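Local coordinates for uncharacterized protein (Thermus thermophilus HB8, PDB 4WVA), which hydrolyses the osmotic-stress solute mannosylglycerate to mannose and glycerate, as a GH63 glycoside hydrolase built on an (alpha/alpha)6 barrel, at residues 46-51 / 117-122; 141-146 / 263-268; 271-276 / 303-308. All blocks are in the same frame, centred on the assembly; numbering follows the deposited sequence. Where two conformers were deposited one is given.

All three contacts join helices, or a helix and the turn between two helices, without any direct hydrogen bond between their segments, but their chemistry changes with depth. Interaction 1 is partly buried: a tryptophan face lies against a helix-linking turn. Interaction 2, at the surface, is a tyrosine-tryptophan stack supplemented by a bridging water. Interaction 3 is fully buried and purely aliphatic. Interaction 1 involves the turn leading into helix 121-146 and interaction 2 the end of that helix, their centres 30 Å apart. Helix 260-275 serves interactions 2 and 3, centred about 15 Å from each other. Residues of interactions 1 and 2 reach the second subunit, those of 2 and 3 the third.

Interaction 1: 46-51 / 117-122; sequences VDWERA and KDPDRD
Trp-48, in the first turn of helix 48-62, lays one face of its indole on the Asx turn at Asp-118, within the short connection between helices 107-117 and 121-146. The main approach is CH-pi. Pro-119 CD stands almost straight above the five-membered ring, 3.5 Å from its centroid and 9° off the normal, while Asp-118 CA lies 3.9 Å from the centroid of the six-membered ring. Proline suits this place because its CD, bonded to the backbone nitrogen, offers slightly electropositive hydrogens to the pi cloud. Toward the far rim, Lys-117 O hangs over the same face, 3.6 Å from Trp-48 CH2, and Lys-117 CB comes within 3.7 Å of that carbon. The lysine chain then bends away, and its NZ pairs with Glu-280 of the second subunit.

Asp-118 runs its carboxylate back past the indole, its chi1 of -173° placing CG opposite the backbone nitrogen, with the two planes only 15° apart. OD1 of Asp-118 accepts from Asp-120 N at 2.9 Å, met from above the carboxylate plane, and this bond closes the Asx turn. The carbonyl oxygen of Asp-118 is gripped by Arg-121 NH2 at 2.8 Å, in the carbonyl plane. OD2 of Asp-118 accepts from Trp-52 NE1, and OD1 of Asp-118 also forms a salt bridge with Arg-123.

Asp-120 caps helix 121-146 at Arg-123 N. The indole thus sits where two helices meet, touching Tyr-113 and Leu-114 of helix 107-117 as well as Arg-123 of helix 121-146.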
loop_
_atom_site.group_PDB
_atom_site.type_symbol
_atom_site.label_atom_id
_atom_site.label_comp_id
_atom_site.label_asym_id
_atom_site.label_seq_id
_atom_site.Cartn_x
_atom_site.Cartn_y
_atom_site.Cartn_z
ATOM N N VAL A 46 27.772 -3.764 -23.789
ATOM C CA VAL A 46 29.135 -3.821 -24.316
ATOM C C VAL A 46 29.943 -4.877 -23.584
ATOM O O VAL A 46 30.567 -5.742 -24.206
ATOM C CB VAL A 46 29.850 -2.449 -24.189
ATOM C CG1 VAL A 46 31.270 -2.494 -24.730
ATOM C CG2 VAL A 46 29.080 -1.369 -24.918
ATOM N N ASP A 47 29.942 -4.804 -22.257
ATOM C CA ASP A 47 30.752 -5.680 -21.442
ATOM C C ASP A 47 30.258 -5.619 -20.001
ATOM O O ASP A 47 30.323 -4.577 -19.392
ATOM C CB ASP A 47 32.210 -5.226 -21.506
ATOM C CG ASP A 47 33.143 -6.161 -20.769
ATOM O OD1 ASP A 47 33.521 -5.829 -19.620
ATOM O OD2 ASP A 47 33.492 -7.223 -21.339
ATOM N N TRP A 48 29.786 -6.742 -19.474
ATOM C CA TRP A 48 29.229 -6.783 -18.103
ATOM C C TRP A 48 30.250 -6.407 -17.043
ATOM O O TRP A 48 29.920 -5.681 -16.101
ATOM C CB TRP A 48 28.617 -8.149 -17.782
ATOM C CG TRP A 48 27.333 -8.337 -18.464
ATOM C CD1 TRP A 48 27.147 -8.849 -19.714
ATOM C CD2 TRP A 48 26.029 -7.983 -17.975
ATOM N NE1 TRP A 48 25.816 -8.851 -20.031
ATOM C CE2 TRP A 48 25.110 -8.300 -18.994
ATOM C CE3 TRP A 48 25.552 -7.414 -16.788
ATOM C CZ2 TRP A 48 23.739 -8.097 -18.857
ATOM C CZ3 TRP A 48 24.196 -7.213 -16.649
ATOM C CH2 TRP A 48 23.300 -7.541 -17.690
ATOM N N GLU A 49 31.493 -6.866 -17.193
ATOM C CA GLU A 49 32.520 -6.489 -16.227
ATOM C C GLU A 49 32.678 -4.974 -16.167
ATOM O O GLU A 49 32.837 -4.414 -15.088
ATOM C CB GLU A 49 33.887 -7.124 -16.524
ATOM C CG GLU A 49 34.942 -6.793 -15.447
ATOM C CD GLU A 49 34.572 -7.307 -14.048
ATOM O OE1 GLU A 49 34.200 -6.508 -13.135
ATOM O OE2 GLU A 49 34.655 -8.535 -13.853
ATOM N N ARG A 50 32.645 -4.332 -17.330
ATOM C CA ARG A 50 32.794 -2.891 -17.427
ATOM C C ARG A 50 31.662 -2.152 -16.715
ATOM O O ARG A 50 31.902 -1.119 -16.097
ATOM C CB ARG A 50 32.879 -2.472 -18.898
ATOM C CG ARG A 50 33.071 -0.984 -19.118
ATOM C CD ARG A 50 34.366 -0.479 -18.533
ATOM N NE ARG A 50 34.531 0.956 -18.751
ATOM C CZ ARG A 50 33.953 1.912 -18.020
ATOM N NH1 ARG A 50 33.138 1.599 -17.002
ATOM N NH2 ARG A 50 34.204 3.189 -18.292
ATOM N N ALA A 51 30.443 -2.699 -16.780
ATOM C CA ALA A 51 29.290 -2.134 -16.078
ATOM C C ALA A 51 29.512 -2.177 -14.567
ATOM O O ALA A 51 29.303 -1.201 -13.876
ATOM C CB ALA A 51 28.023 -2.861 -16.471
ATOM N N LYS A 117 20.970 -10.018 -13.689
ATOM C CA LYS A 117 21.063 -10.273 -15.139
ATOM C C LYS A 117 22.448 -10.604 -15.691
ATOM O O LYS A 117 22.565 -10.984 -16.875
ATOM C CB LYS A 117 20.496 -9.099 -15.944
ATOM C CG LYS A 117 19.034 -8.800 -15.694
ATOM C CD LYS A 117 18.141 -9.971 -16.012
ATOM C CE LYS A 117 16.680 -9.615 -15.783
ATOM N NZ LYS A 117 15.841 -10.636 -16.453
ATOM N N ASP A 118 23.495 -10.427 -14.900
ATOM C CA ASP A 118 24.835 -10.760 -15.363
ATOM C C ASP A 118 24.847 -12.247 -15.746
ATOM O O ASP A 118 24.426 -13.074 -14.957
ATOM C CB ASP A 118 25.841 -10.496 -14.246
ATOM C CG ASP A 118 27.288 -10.646 -14.687
ATOM O OD1 ASP A 118 27.579 -11.312 -15.724
ATOM O OD2 ASP A 118 28.140 -10.086 -13.961
ATOM N N PRO A 119 25.289 -12.581 -16.974
ATOM C CA PRO A 119 25.333 -14.023 -17.305
ATOM C C PRO A 119 26.370 -14.824 -16.509
ATOM O O PRO A 119 26.243 -16.055 -16.406
ATOM C CB PRO A 119 25.647 -14.035 -18.812
ATOM C CG PRO A 119 26.252 -12.708 -19.109
ATOM C CD PRO A 119 25.659 -11.729 -18.117
ATOM N N ASP A 120 27.352 -14.148 -15.933
ATOM C CA ASP A 120 28.378 -14.801 -15.113
ATOM C C ASP A 120 27.932 -14.733 -13.664
ATOM O O ASP A 120 28.040 -13.705 -13.015
ATOM C CB ASP A 120 29.726 -14.113 -15.339
ATOM C CG ASP A 120 30.869 -14.764 -14.585
ATOM O OD1 ASP A 120 30.640 -15.501 -13.601
ATOM O OD2 ASP A 120 32.024 -14.511 -14.994
ATOM N N ARG A 121 27.393 -15.835 -13.168
ATOM C CA ARG A 121 26.785 -15.832 -11.844
ATOM C C ARG A 121 27.817 -15.737 -10.732
ATOM O O ARG A 121 27.561 -15.145 -9.681
ATOM C CB ARG A 121 25.911 -17.062 -11.648
ATOM C CG ARG A 121 24.831 -17.231 -12.714
ATOM C CD ARG A 121 24.060 -15.944 -12.977
ATOM N NE ARG A 121 23.527 -15.418 -11.717
ATOM C CZ ARG A 121 23.246 -14.142 -11.449
ATOM N NH1 ARG A 121 22.757 -13.822 -10.255
ATOM N NH2 ARG A 121 23.429 -13.194 -12.339
ATOM N N ASP A 122 28.986 -16.329 -10.945
ATOM C CA ASP A 122 30.029 -16.230 -9.933
ATOM C C ASP A 122 30.480 -14.775 -9.798
ATOM O O ASP A 122 30.705 -14.289 -8.689
ATOM C CB ASP A 122 31.204 -17.146 -10.274
ATOM C CG ASP A 122 30.832 -18.604 -10.206
ATOM O OD1 ASP A 122 31.256 -19.360 -11.101
ATOM O OD2 ASP A 122 30.097 -18.997 -9.280
#

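Interaction 2: 141-146 / 263-268; sequences WLYHAR and EEWIVR
Tyr-143 and Trp-265 each set CG anti to the carbonyl carbon (chi1 -65° and -59°), and these torsions carry both rings into the gap between helix 121-146 and helix 260-275. There they form a face-to-face stack: the tyrosine ring and the five-membered ring of the indole have centroids 4.0 Å apart and planes inclined by 23°. The overlap is partial. It is the CD2-CE2 side of the tyrosine that lies over the pyrrole, with Tyr-143 CE2 3.4 Å from Trp-265 CG and Tyr-143 CD2 3.5 Å from Trp-265 NE1. Tryptophan suits its place because the broad indole reaches across between the helices and gives the tyrosine a pi face.

The phenol end extends past the indole, passing Trp-265 CB at 3.7 Å from Tyr-143 OH. Beyond it a water joins the two helices: it lies 2.7 Å from Tyr-143 OH and donates to Trp-265 O at 2.6 Å. Asn-245 ND2 gives the hydroxyl a further bond, so the phenol has two polar partners, which helps fix the direction of the ring. Tyrosine therefore offers both a flat face for the stack and a polar end for the water and the amide. With an alanine in place of Trp-265, the tyrosine would probably lose the stacking partner on that face, and a gap would be likely to open between the helices.

Another side of helix 260-275 faces other subunits, Val-267 packing on Val-267 of the second and third subunits. Around the pair, the indole also touches Leu-136 and His-139, earlier on helix 121-146, while Tyr-143 packs on Leu-241 and Trp-265 on Asn-245, both of helix 235-254.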
loop_
_atom_site.group_PDB
_atom_site.type_symbol
_atom_site.label_atom_id
_atom_site.label_comp_id
_atom_site.label_asym_id
_atom_site.label_seq_id
_atom_site.Cartn_x
_atom_site.Cartn_y
_atom_site.Cartn_z
ATOM N N TRP A 141 23.780 6.472 6.011
ATOM C CA TRP A 141 24.235 7.845 6.101
ATOM C C TRP A 141 23.126 8.826 5.731
ATOM O O TRP A 141 22.941 9.845 6.394
ATOM C CB TRP A 141 25.494 8.067 5.224
ATOM C CG TRP A 141 25.946 9.466 5.291
ATOM C CD1 TRP A 141 26.779 10.003 6.231
ATOM C CD2 TRP A 141 25.542 10.545 4.449
ATOM N NE1 TRP A 141 26.920 11.345 6.025
ATOM C CE2 TRP A 141 26.174 11.710 4.939
ATOM C CE3 TRP A 141 24.709 10.647 3.327
ATOM C CZ2 TRP A 141 26.010 12.952 4.341
ATOM C CZ3 TRP A 141 24.545 11.888 2.743
ATOM C CH2 TRP A 141 25.188 13.017 3.251
ATOM N N LEU A 142 22.405 8.544 4.650
ATOM C CA LEU A 142 21.342 9.425 4.237
ATOM C C LEU A 142 20.341 9.680 5.369
ATOM O O LEU A 142 20.030 10.822 5.654
ATOM C CB LEU A 142 20.629 8.887 2.979
ATOM C CG LEU A 142 21.392 8.961 1.665
ATOM C CD1 LEU A 142 20.668 8.140 0.604
ATOM C CD2 LEU A 142 21.553 10.393 1.182
ATOM N N TYR A 143 19.851 8.630 6.017
ATOM C CA TYR A 143 18.888 8.816 7.113
ATOM C C TYR A 143 19.521 9.450 8.344
ATOM O O TYR A 143 18.931 10.325 8.960
ATOM C CB TYR A 143 18.189 7.506 7.460
ATOM C CG TYR A 143 17.341 7.053 6.310
ATOM C CD1 TYR A 143 16.173 7.723 5.998
ATOM C CD2 TYR A 143 17.738 6.009 5.492
ATOM C CE1 TYR A 143 15.402 7.339 4.929
ATOM C CE2 TYR A 143 16.981 5.628 4.404
ATOM C CZ TYR A 143 15.813 6.283 4.131
ATOM O OH TYR A 143 15.034 5.944 3.055
ATOM N N HIS A 144 20.733 9.036 8.684
ATOM C CA HIS A 144 21.393 9.592 9.875
ATOM C C HIS A 144 21.676 11.085 9.714
ATOM O O HIS A 144 21.454 11.870 10.642
ATOM C CB HIS A 144 22.701 8.841 10.172
ATOM C CG HIS A 144 23.417 9.320 11.410
ATOM N ND1 HIS A 144 24.582 10.058 11.360
ATOM C CD2 HIS A 144 23.133 9.161 12.724
ATOM C CE1 HIS A 144 24.986 10.336 12.588
ATOM N NE2 HIS A 144 24.124 9.800 13.435
ATOM N N ALA A 145 22.187 11.483 8.547
ATOM C CA ALA A 145 22.564 12.867 8.326
ATOM C C ALA A 145 21.388 13.745 7.891
ATOM O O ALA A 145 21.334 14.943 8.202
ATOM C CB ALA A 145 23.681 12.929 7.306
ATOM N N ARG A 146 20.454 13.172 7.130
ATOM C CA ARG A 146 19.458 13.976 6.433
ATOM C C ARG A 146 18.001 13.699 6.821
ATOM O O ARG A 146 17.103 14.300 6.252
ATOM C CB ARG A 146 19.626 13.838 4.917
ATOM C CG ARG A 146 21.041 14.140 4.446
ATOM C CD ARG A 146 21.412 15.595 4.675
ATOM N NE ARG A 146 22.700 15.936 4.037
ATOM C CZ ARG A 146 22.842 16.210 2.744
ATOM N NH1 ARG A 146 21.798 16.204 1.937
ATOM N NH2 ARG A 146 24.047 16.497 2.245
ATOM N N GLU A 263 13.726 -2.549 5.684
ATOM C CA GLU A 263 12.276 -2.617 5.730
ATOM C C GLU A 263 11.679 -1.360 6.387
ATOM O O GLU A 263 10.669 -0.834 5.922
ATOM C CB GLU A 263 11.802 -3.865 6.482
ATOM C CG GLU A 263 12.187 -5.188 5.832
ATOM C CD GLU A 263 12.157 -6.350 6.804
ATOM O OE1 GLU A 263 11.486 -6.254 7.855
ATOM O OE2 GLU A 263 12.821 -7.359 6.521
ATOM N N GLU A 264 12.303 -0.892 7.461
ATOM C CA GLU A 264 11.826 0.325 8.123
ATOM C C GLU A 264 11.939 1.527 7.196
ATOM O O GLU A 264 11.008 2.333 7.115
ATOM C CB GLU A 264 12.570 0.586 9.431
ATOM C CG GLU A 264 12.712 -0.664 10.281
ATOM C CD GLU A 264 12.718 -0.411 11.771
ATOM O OE1 GLU A 264 12.923 0.752 12.191
ATOM O OE2 GLU A 264 12.508 -1.399 12.517
ATOM N N TRP A 265 13.040 1.625 6.451
ATOM C CA TRP A 265 13.189 2.736 5.516
ATOM C C TRP A 265 12.086 2.703 4.461
ATOM O O TRP A 265 11.538 3.743 4.060
ATOM C CB TRP A 265 14.547 2.720 4.802
ATOM C CG TRP A 265 15.745 2.779 5.717
ATOM C CD1 TRP A 265 15.811 3.335 6.956
ATOM C CD2 TRP A 265 17.062 2.292 5.426
ATOM N NE1 TRP A 265 17.083 3.221 7.460
ATOM C CE2 TRP A 265 17.871 2.584 6.540
ATOM C CE3 TRP A 265 17.637 1.641 4.333
ATOM C CZ2 TRP A 265 19.214 2.217 6.600
ATOM C CZ3 TRP A 265 18.969 1.292 4.394
ATOM C CH2 TRP A 265 19.742 1.579 5.525
ATOM N N ILE A 266 11.788 1.510 3.985
ATOM C CA ILE A 266 10.783 1.336 2.935
ATOM C C ILE A 266 9.386 1.760 3.430
ATOM O O ILE A 266 8.664 2.493 2.756
ATOM C CB ILE A 266 10.767 -0.134 2.463
ATOM C CG1 ILE A 266 12.058 -0.451 1.690
ATOM C CG2 ILE A 266 9.540 -0.399 1.610
ATOM C CD1 ILE A 266 12.258 -1.907 1.348
ATOM N N VAL A 267 9.008 1.269 4.599
ATOM C CA VAL A 267 7.669 1.486 5.113
ATOM C C VAL A 267 7.468 2.947 5.482
ATOM O O VAL A 267 6.480 3.546 5.090
ATOM C CB VAL A 267 7.387 0.542 6.289
ATOM C CG1 VAL A 267 6.072 0.870 6.973
ATOM C CG2 VAL A 267 7.390 -0.883 5.764
ATOM N N ARG A 268 8.440 3.528 6.174
ATOM C CA ARG A 268 8.353 4.950 6.530
ATOM C C ARG A 268 8.495 5.850 5.308
ATOM O O ARG A 268 7.862 6.897 5.229
ATOM C CB ARG A 268 9.354 5.287 7.643
ATOM C CG ARG A 268 9.055 4.481 8.892
ATOM C CD ARG A 268 10.001 4.671 10.063
ATOM N NE ARG A 268 9.734 3.642 11.095
ATOM C CZ ARG A 268 8.769 3.687 12.021
ATOM N NH1 ARG A 268 7.940 4.724 12.122
ATOM N NH2 ARG A 268 8.645 2.691 12.894
HETATM O O HOH W 1 12.572 6.174 4.065
#

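Interaction 3: 271-276 / 303-308; sequences VGLEAL and FLPLFA
Leu-273, near the end of helix 260-275, pushes a single methyl against Pro-305 and Ala-308 of the short helix 305-308. Its conformation accounts for this reach. CG stands anti to the backbone N (chi1 -164°), and chi2 of 65° turns CD1 aside while leaving CD2 nearly anti to CA. The chain from N to CD2 is therefore almost fully extended, and CD2 alone makes the close contacts. It lies 3.7 Å from Ala-308 CB and 3.9 Å from Pro-305 CB, with Pro-305 CG a little farther from it at 4.1 Å.

Pro-305 and Ala-308 are three residues apart, about one helical turn, and this brings their side chains to the same face of the short helix. The leucine crosses the proline at about a right angle. A long branched residue spans the distance, whereas the rigid proline ring and the lone methyl of alanine give it a compact apolar surface. The adjacent Glu-274 instead turns to polar partners, Arg-315, Tyr-284 and Thr-310.

The side chain of Pro-305 is about 12 Å from that of Trp-34, a probable substrate-binding residue, so the packing does not touch that residue. Helix 235-254 borders both partners, Asn-238 touching Leu-273 and Val-235 touching Pro-305. Leu-306, whose CB points away from Leu-273, packs on helices 313-327 and 356-368, so the short helix is held between helix 260-275 and these two.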
loop_
_atom_site.group_PDB
_atom_site.type_symbol
_atom_site.label_atom_id
_atom_site.label_comp_id
_atom_site.label_asym_id
_atom_site.label_seq_id
_atom_site.Cartn_x
_atom_site.Cartn_y
_atom_site.Cartn_z
ATOM N N VAL A 271 5.143 6.157 3.397
ATOM C CA VAL A 271 4.279 7.147 4.038
ATOM C C VAL A 271 4.715 8.552 3.614
ATOM O O VAL A 271 3.899 9.344 3.188
ATOM C CB VAL A 271 4.309 7.057 5.565
ATOM C CG1 VAL A 271 3.538 8.217 6.182
ATOM C CG2 VAL A 271 3.748 5.722 6.024
ATOM N N GLY A 272 6.011 8.823 3.713
ATOM C CA GLY A 272 6.544 10.151 3.385
ATOM C C GLY A 272 6.324 10.538 1.937
ATOM O O GLY A 272 5.871 11.632 1.625
ATOM N N LEU A 273 6.656 9.635 1.022
ATOM C CA LEU A 273 6.576 10.009 -0.391
ATOM C C LEU A 273 5.153 10.297 -0.801
ATOM O O LEU A 273 4.886 11.261 -1.520
ATOM C CB LEU A 273 7.209 8.924 -1.292
ATOM C CG LEU A 273 7.523 9.366 -2.730
ATOM C CD1 LEU A 273 8.595 10.434 -2.763
ATOM C CD2 LEU A 273 7.926 8.175 -3.588
ATOM N N GLU A 274 4.203 9.499 -0.322
ATOM C CA GLU A 274 2.810 9.763 -0.628
ATOM C C GLU A 274 2.259 11.046 -0.017
ATOM O O GLU A 274 1.331 11.645 -0.567
ATOM C CB GLU A 274 1.937 8.547 -0.321
ATOM C CG GLU A 274 2.178 7.422 -1.302
ATOM C CD GLU A 274 1.813 7.823 -2.731
ATOM O OE1 GLU A 274 0.622 8.027 -3.018
ATOM O OE2 GLU A 274 2.732 7.939 -3.539
ATOM N N ALA A 275 2.875 11.526 1.061
ATOM C CA ALA A 275 2.498 12.793 1.663
ATOM C C ALA A 275 2.747 13.973 0.724
ATOM O O ALA A 275 2.094 14.995 0.839
ATOM C CB ALA A 275 3.241 13.017 2.972
ATOM N N LEU A 276 3.695 13.844 -0.192
ATOM C CA LEU A 276 4.042 14.946 -1.095
ATOM C C LEU A 276 2.984 15.204 -2.147
ATOM O O LEU A 276 3.031 16.220 -2.856
ATOM C CB LEU A 276 5.385 14.675 -1.779
ATOM C CG LEU A 276 6.586 14.435 -0.844
ATOM C CD1 LEU A 276 7.838 14.200 -1.667
ATOM C CD2 LEU A 276 6.773 15.600 0.107
ATOM N N PHE A 303 6.796 13.237 -11.393
ATOM C CA PHE A 303 6.372 11.958 -11.963
ATOM C C PHE A 303 7.158 10.782 -11.365
ATOM O O PHE A 303 6.727 9.632 -11.480
ATOM C CB PHE A 303 6.538 11.931 -13.482
ATOM C CG PHE A 303 5.574 12.806 -14.221
ATOM C CD1 PHE A 303 4.328 12.310 -14.607
ATOM C CD2 PHE A 303 5.912 14.103 -14.543
ATOM C CE1 PHE A 303 3.434 13.107 -15.297
ATOM C CE2 PHE A 303 5.013 14.914 -15.237
ATOM C CZ PHE A 303 3.780 14.420 -15.592
ATOM N N LEU A 304 8.267 11.056 -10.681
ATOM C CA LEU A 304 9.164 9.976 -10.293
ATOM C C LEU A 304 8.592 9.039 -9.214
ATOM O O LEU A 304 9.051 7.916 -9.120
ATOM C CB LEU A 304 10.551 10.500 -9.939
ATOM C CG LEU A 304 11.342 11.039 -11.140
ATOM C CD1 LEU A 304 12.590 11.726 -10.628
ATOM C CD2 LEU A 304 11.703 9.920 -12.107
ATOM N N PRO A 305 7.553 9.448 -8.458
ATOM C CA PRO A 305 6.982 8.399 -7.583
ATOM C C PRO A 305 6.450 7.172 -8.328
ATOM O O PRO A 305 6.344 6.100 -7.749
ATOM C CB PRO A 305 5.922 9.154 -6.780
ATOM C CG PRO A 305 6.497 10.523 -6.682
ATOM C CD PRO A 305 7.068 10.776 -8.061
ATOM N N LEU A 306 6.134 7.307 -9.609
ATOM C CA LEU A 306 5.789 6.124 -10.400
ATOM C C LEU A 306 6.927 5.091 -10.416
ATOM O O LEU A 306 6.691 3.883 -10.340
ATOM C CB LEU A 306 5.436 6.530 -11.823
ATOM C CG LEU A 306 4.232 7.449 -11.992
ATOM C CD1 LEU A 306 4.256 8.090 -13.375
ATOM C CD2 LEU A 306 2.925 6.712 -11.739
ATOM N N PHE A 307 8.158 5.586 -10.537
ATOM C CA PHE A 307 9.353 4.748 -10.547
ATOM C C PHE A 307 9.579 4.118 -9.169
ATOM O O PHE A 307 10.145 3.029 -9.063
ATOM C CB PHE A 307 10.538 5.635 -10.959
ATOM C CG PHE A 307 11.845 4.908 -11.178
ATOM C CD1 PHE A 307 12.006 4.048 -12.254
ATOM C CD2 PHE A 307 12.926 5.116 -10.333
ATOM C CE1 PHE A 307 13.209 3.418 -12.492
ATOM C CE2 PHE A 307 14.138 4.494 -10.573
ATOM C CZ PHE A 307 14.273 3.635 -11.639
ATOM N N ALA A 308 9.173 4.825 -8.122
ATOM C CA ALA A 308 9.219 4.279 -6.763
ATOM C C ALA A 308 8.174 3.168 -6.531
ATOM O O ALA A 308 8.392 2.253 -5.743
ATOM C CB ALA A 308 9.041 5.393 -5.737
#